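Long-range contact in prophenoloxidase b (Marsupenaeus japonicus, PDB 3WKY), which is a type 3 copper phenoloxidase precursor that, once activated, probably hydroxylates monophenols and oxidises o-diphenols: residues E10-P18 with F112-Y120. Numbering follows the deposited sequence.
Sequences ELRQLFYLP and FLAALYHTY
F15 meets L113, L116, Y117 and Y120 of helix 109-122, a worked example of how one aromatic ring can anchor an N-terminal segment to a helix. With chi1 at -70°, CG stands beside the backbone N and the ring swings toward the helix. Read outward from CB, the methyl CD1 of L116 sits over the centre of one ring face, 3.9 Å from the F15 centroid in a CH-pi contact. CD2 and CE2 form the edge that points into the face of Y117, an edge-to-face pair with planes at 72° and F15 CE2 3.5 Å from Y117 CE2. CE2 and CZ also rest on L116 CB. At the tip, CE1 and CZ meet Y120, CZ lying 3.5 Å from its CE1, with the two rings oblique. Beyond this aromatic cluster, Y120 OH touches L11 CB at 3.3 Å and shares a 2.7 Å hydrogen bond with a water, which accepts a weak bond from R12 NE. L113 CD2 lies 3.7 Å from F15 O, and its CD1 packs on P18 CB. V137 of helix 134-137 also touches F15, L113 and Y117; L11 and L14 rest on helix 93-103, while A114, A115, H118 and T119 of the hemocyanin-type all-alpha domain lean on helix 74-89.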
loop_
_atom_site.group_PDB
_atom_site.type_symbol
_atom_site.label_atom_id
_atom_site.label_comp_id
_atom_site.label_asym_id
_atom_site.label_seq_id
_atom_site.Cartn_x
_atom_site.Cartn_y
_atom_site.Cartn_z
ATOM N N GLU A 10 -8.557 57.245 -24.394
ATOM C CA GLU A 10 -7.213 57.518 -23.923
ATOM C C GLU A 10 -6.930 56.532 -22.788
ATOM O O GLU A 10 -5.825 56.003 -22.667
ATOM C CB GLU A 10 -7.105 58.947 -23.387
ATOM C CG GLU A 10 -7.300 60.051 -24.420
ATOM C CD GLU A 10 -6.643 61.357 -23.995
ATOM O OE1 GLU A 10 -5.690 61.311 -23.184
ATOM O OE2 GLU A 10 -7.074 62.429 -24.468
ATOM N N LEU A 11 -7.949 56.303 -21.958
ATOM C CA LEU A 11 -7.882 55.357 -20.841
ATOM C C LEU A 11 -7.698 53.926 -21.306
ATOM O O LEU A 11 -6.948 53.158 -20.722
ATOM C CB LEU A 11 -9.175 55.417 -20.038
ATOM C CG LEU A 11 -9.335 56.612 -19.116
ATOM C CD1 LEU A 11 -10.783 56.712 -18.646
ATOM C CD2 LEU A 11 -8.389 56.456 -17.950
ATOM N N ARG A 12 -8.421 53.572 -22.354
ATOM C CA ARG A 12 -8.369 52.234 -22.931
ATOM C C ARG A 12 -6.972 51.909 -23.442
ATOM O O ARG A 12 -6.558 50.749 -23.477
ATOM C CB ARG A 12 -9.368 52.139 -24.077
ATOM C CG ARG A 12 -9.636 50.735 -24.572
ATOM C CD ARG A 12 -10.917 50.720 -25.383
ATOM N NE ARG A 12 -11.819 51.785 -24.949
ATOM C CZ ARG A 12 -13.091 51.893 -25.320
ATOM N NH1 ARG A 12 -13.629 50.992 -26.129
ATOM N NH2 ARG A 12 -13.830 52.903 -24.875
ATOM N N GLN A 13 -6.241 52.944 -23.840
ATOM C CA GLN A 13 -4.886 52.767 -24.348
ATOM C C GLN A 13 -3.915 52.321 -23.260
ATOM O O GLN A 13 -2.853 51.780 -23.554
ATOM C CB GLN A 13 -4.390 54.060 -24.995
ATOM C CG GLN A 13 -5.068 54.387 -26.314
ATOM C CD GLN A 13 -4.582 55.697 -26.903
ATOM O OE1 GLN A 13 -4.024 56.543 -26.197
ATOM N NE2 GLN A 13 -4.789 55.870 -28.202
ATOM N N LEU A 14 -4.277 52.553 -22.001
ATOM C CA LEU A 14 -3.419 52.171 -20.884
ATOM C C LEU A 14 -3.322 50.652 -20.742
ATOM O O LEU A 14 -2.384 50.146 -20.132
ATOM C CB LEU A 14 -3.942 52.772 -19.585
ATOM C CG LEU A 14 -4.261 54.265 -19.631
ATOM C CD1 LEU A 14 -5.119 54.662 -18.440
ATOM C CD2 LEU A 14 -2.991 55.080 -19.661
ATOM N N PHE A 15 -4.295 49.937 -21.301
ATOM C CA PHE A 15 -4.321 48.475 -21.249
ATOM C C PHE A 15 -3.342 47.876 -22.251
ATOM O O PHE A 15 -2.981 46.701 -22.151
ATOM C CB PHE A 15 -5.724 47.955 -21.598
ATOM C CG PHE A 15 -6.780 48.232 -20.548
ATOM C CD1 PHE A 15 -7.465 49.445 -20.522
ATOM C CD2 PHE A 15 -7.132 47.251 -19.622
ATOM C CE1 PHE A 15 -8.451 49.689 -19.571
ATOM C CE2 PHE A 15 -8.122 47.486 -18.667
ATOM C CZ PHE A 15 -8.782 48.707 -18.638
ATOM N N TYR A 16 -2.925 48.680 -23.230
ATOM C CA TYR A 16 -2.158 48.160 -24.368
ATOM C C TYR A 16 -0.669 47.920 -24.093
ATOM O O TYR A 16 -0.090 48.520 -23.188
ATOM C CB TYR A 16 -2.328 49.068 -25.588
ATOM C CG TYR A 16 -3.725 49.043 -26.153
ATOM C CD1 TYR A 16 -4.639 48.080 -25.742
ATOM C CD2 TYR A 16 -4.135 49.975 -27.095
ATOM C CE1 TYR A 16 -5.923 48.047 -26.247
ATOM C CE2 TYR A 16 -5.421 49.947 -27.611
ATOM C CZ TYR A 16 -6.311 48.979 -27.178
ATOM O OH TYR A 16 -7.592 48.938 -27.678
ATOM N N LEU A 17 -0.080 47.026 -24.891
ATOM C CA LEU A 17 1.335 46.660 -24.796
ATOM C C LEU A 17 1.837 46.551 -23.352
ATOM O O LEU A 17 2.776 47.246 -22.970
ATOM C CB LEU A 17 2.189 47.672 -25.577
ATOM C CG LEU A 17 1.785 47.917 -27.034
ATOM C CD1 LEU A 17 2.735 48.921 -27.696
ATOM C CD2 LEU A 17 1.733 46.623 -27.840
ATOM N N PRO A 18 1.202 45.682 -22.538
ATOM C CA PRO A 18 1.499 45.673 -21.100
ATOM C C PRO A 18 2.913 45.204 -20.746
ATOM O O PRO A 18 3.362 45.464 -19.627
ATOM C CB PRO A 18 0.440 44.710 -20.527
ATOM C CG PRO A 18 0.054 43.837 -21.675
ATOM C CD PRO A 18 0.147 44.712 -22.898
ATOM N N PHE A 112 -1.027 45.438 -12.624
ATOM C CA PHE A 112 -1.486 46.703 -13.219
ATOM C C PHE A 112 -2.803 46.520 -13.980
ATOM O O PHE A 112 -3.782 47.244 -13.737
ATOM C CB PHE A 112 -0.398 47.265 -14.142
ATOM C CG PHE A 112 -0.781 48.548 -14.833
ATOM C CD1 PHE A 112 -0.692 49.764 -14.164
ATOM C CD2 PHE A 112 -1.215 48.539 -16.152
ATOM C CE1 PHE A 112 -1.031 50.948 -14.798
ATOM C CE2 PHE A 112 -1.565 49.722 -16.794
ATOM C CZ PHE A 112 -1.473 50.928 -16.114
ATOM N N LEU A 113 -2.828 45.551 -14.894
ATOM C CA LEU A 113 -4.030 45.224 -15.657
ATOM C C LEU A 113 -5.218 44.833 -14.789
ATOM O O LEU A 113 -6.343 45.268 -15.047
ATOM C CB LEU A 113 -3.743 44.115 -16.675
ATOM C CG LEU A 113 -2.846 44.543 -17.829
ATOM C CD1 LEU A 113 -2.541 43.371 -18.727
ATOM C CD2 LEU A 113 -3.529 45.668 -18.619
ATOM N N ALA A 114 -4.983 44.010 -13.770
ATOM C CA ALA A 114 -6.070 43.582 -12.885
ATOM C C ALA A 114 -6.681 44.781 -12.168
ATOM O O ALA A 114 -7.904 44.931 -12.113
ATOM C CB ALA A 114 -5.564 42.556 -11.873
ATOM N N ALA A 115 -5.818 45.637 -11.627
ATOM C CA ALA A 115 -6.253 46.856 -10.945
ATOM C C ALA A 115 -7.076 47.767 -11.868
ATOM O O ALA A 115 -8.076 48.362 -11.440
ATOM C CB ALA A 115 -5.033 47.610 -10.370
ATOM N N LEU A 116 -6.667 47.866 -13.131
ATOM C CA LEU A 116 -7.379 48.689 -14.108
ATOM C C LEU A 116 -8.780 48.153 -14.391
ATOM O O LEU A 116 -9.761 48.903 -14.388
ATOM C CB LEU A 116 -6.603 48.767 -15.423
ATOM C CG LEU A 116 -5.703 49.979 -15.648
ATOM C CD1 LEU A 116 -5.182 49.972 -17.077
ATOM C CD2 LEU A 116 -6.471 51.265 -15.354
ATOM N N TYR A 117 -8.882 46.850 -14.644
ATOM C CA TYR A 117 -10.196 46.248 -14.891
ATOM C C TYR A 117 -11.083 46.409 -13.663
ATOM O O TYR A 117 -12.268 46.739 -13.784
ATOM C CB TYR A 117 -10.071 44.761 -15.259
ATOM C CG TYR A 117 -9.735 44.482 -16.711
ATOM C CD1 TYR A 117 -10.729 44.396 -17.670
ATOM C CD2 TYR A 117 -8.417 44.260 -17.111
ATOM C CE1 TYR A 117 -10.426 44.123 -18.999
ATOM C CE2 TYR A 117 -8.102 43.988 -18.436
ATOM C CZ TYR A 117 -9.107 43.921 -19.373
ATOM O OH TYR A 117 -8.789 43.648 -20.688
ATOM N N HIS A 118 -10.525 46.175 -12.478
ATOM C CA HIS A 118 -11.313 46.315 -11.254
ATOM C C HIS A 118 -11.825 47.745 -11.109
ATOM O O HIS A 118 -12.956 47.979 -10.656
ATOM C CB HIS A 118 -10.497 45.947 -10.015
ATOM C CG HIS A 118 -11.249 46.108 -8.734
ATOM N ND1 HIS A 118 -12.487 45.530 -8.515
ATOM C CD2 HIS A 118 -10.949 46.780 -7.597
ATOM C CE1 HIS A 118 -12.906 45.838 -7.304
ATOM N NE2 HIS A 118 -11.989 46.596 -6.722
ATOM N N THR A 119 -10.981 48.692 -11.499
ATOM C CA THR A 119 -11.322 50.117 -11.440
ATOM C C THR A 119 -12.546 50.461 -12.293
ATOM O O THR A 119 -13.393 51.262 -11.873
ATOM C CB THR A 119 -10.118 50.972 -11.847
ATOM O OG1 THR A 119 -9.092 50.831 -10.854
ATOM C CG2 THR A 119 -10.514 52.450 -11.967
ATOM N N TYR A 120 -12.656 49.862 -13.474
ATOM C CA TYR A 120 -13.839 50.091 -14.304
ATOM C C TYR A 120 -15.119 49.577 -13.647
ATOM O O TYR A 120 -16.190 50.136 -13.862
ATOM C CB TYR A 120 -13.679 49.465 -15.690
ATOM C CG TYR A 120 -12.942 50.312 -16.703
ATOM C CD1 TYR A 120 -11.573 50.526 -16.595
ATOM C CD2 TYR A 120 -13.609 50.870 -17.790
ATOM C CE1 TYR A 120 -10.889 51.278 -17.528
ATOM C CE2 TYR A 120 -12.925 51.627 -18.738
ATOM C CZ TYR A 120 -11.564 51.826 -18.594
ATOM O OH TYR A 120 -10.867 52.573 -19.519
HETATM O O HOH W 1 -12.156 52.981 -21.863
#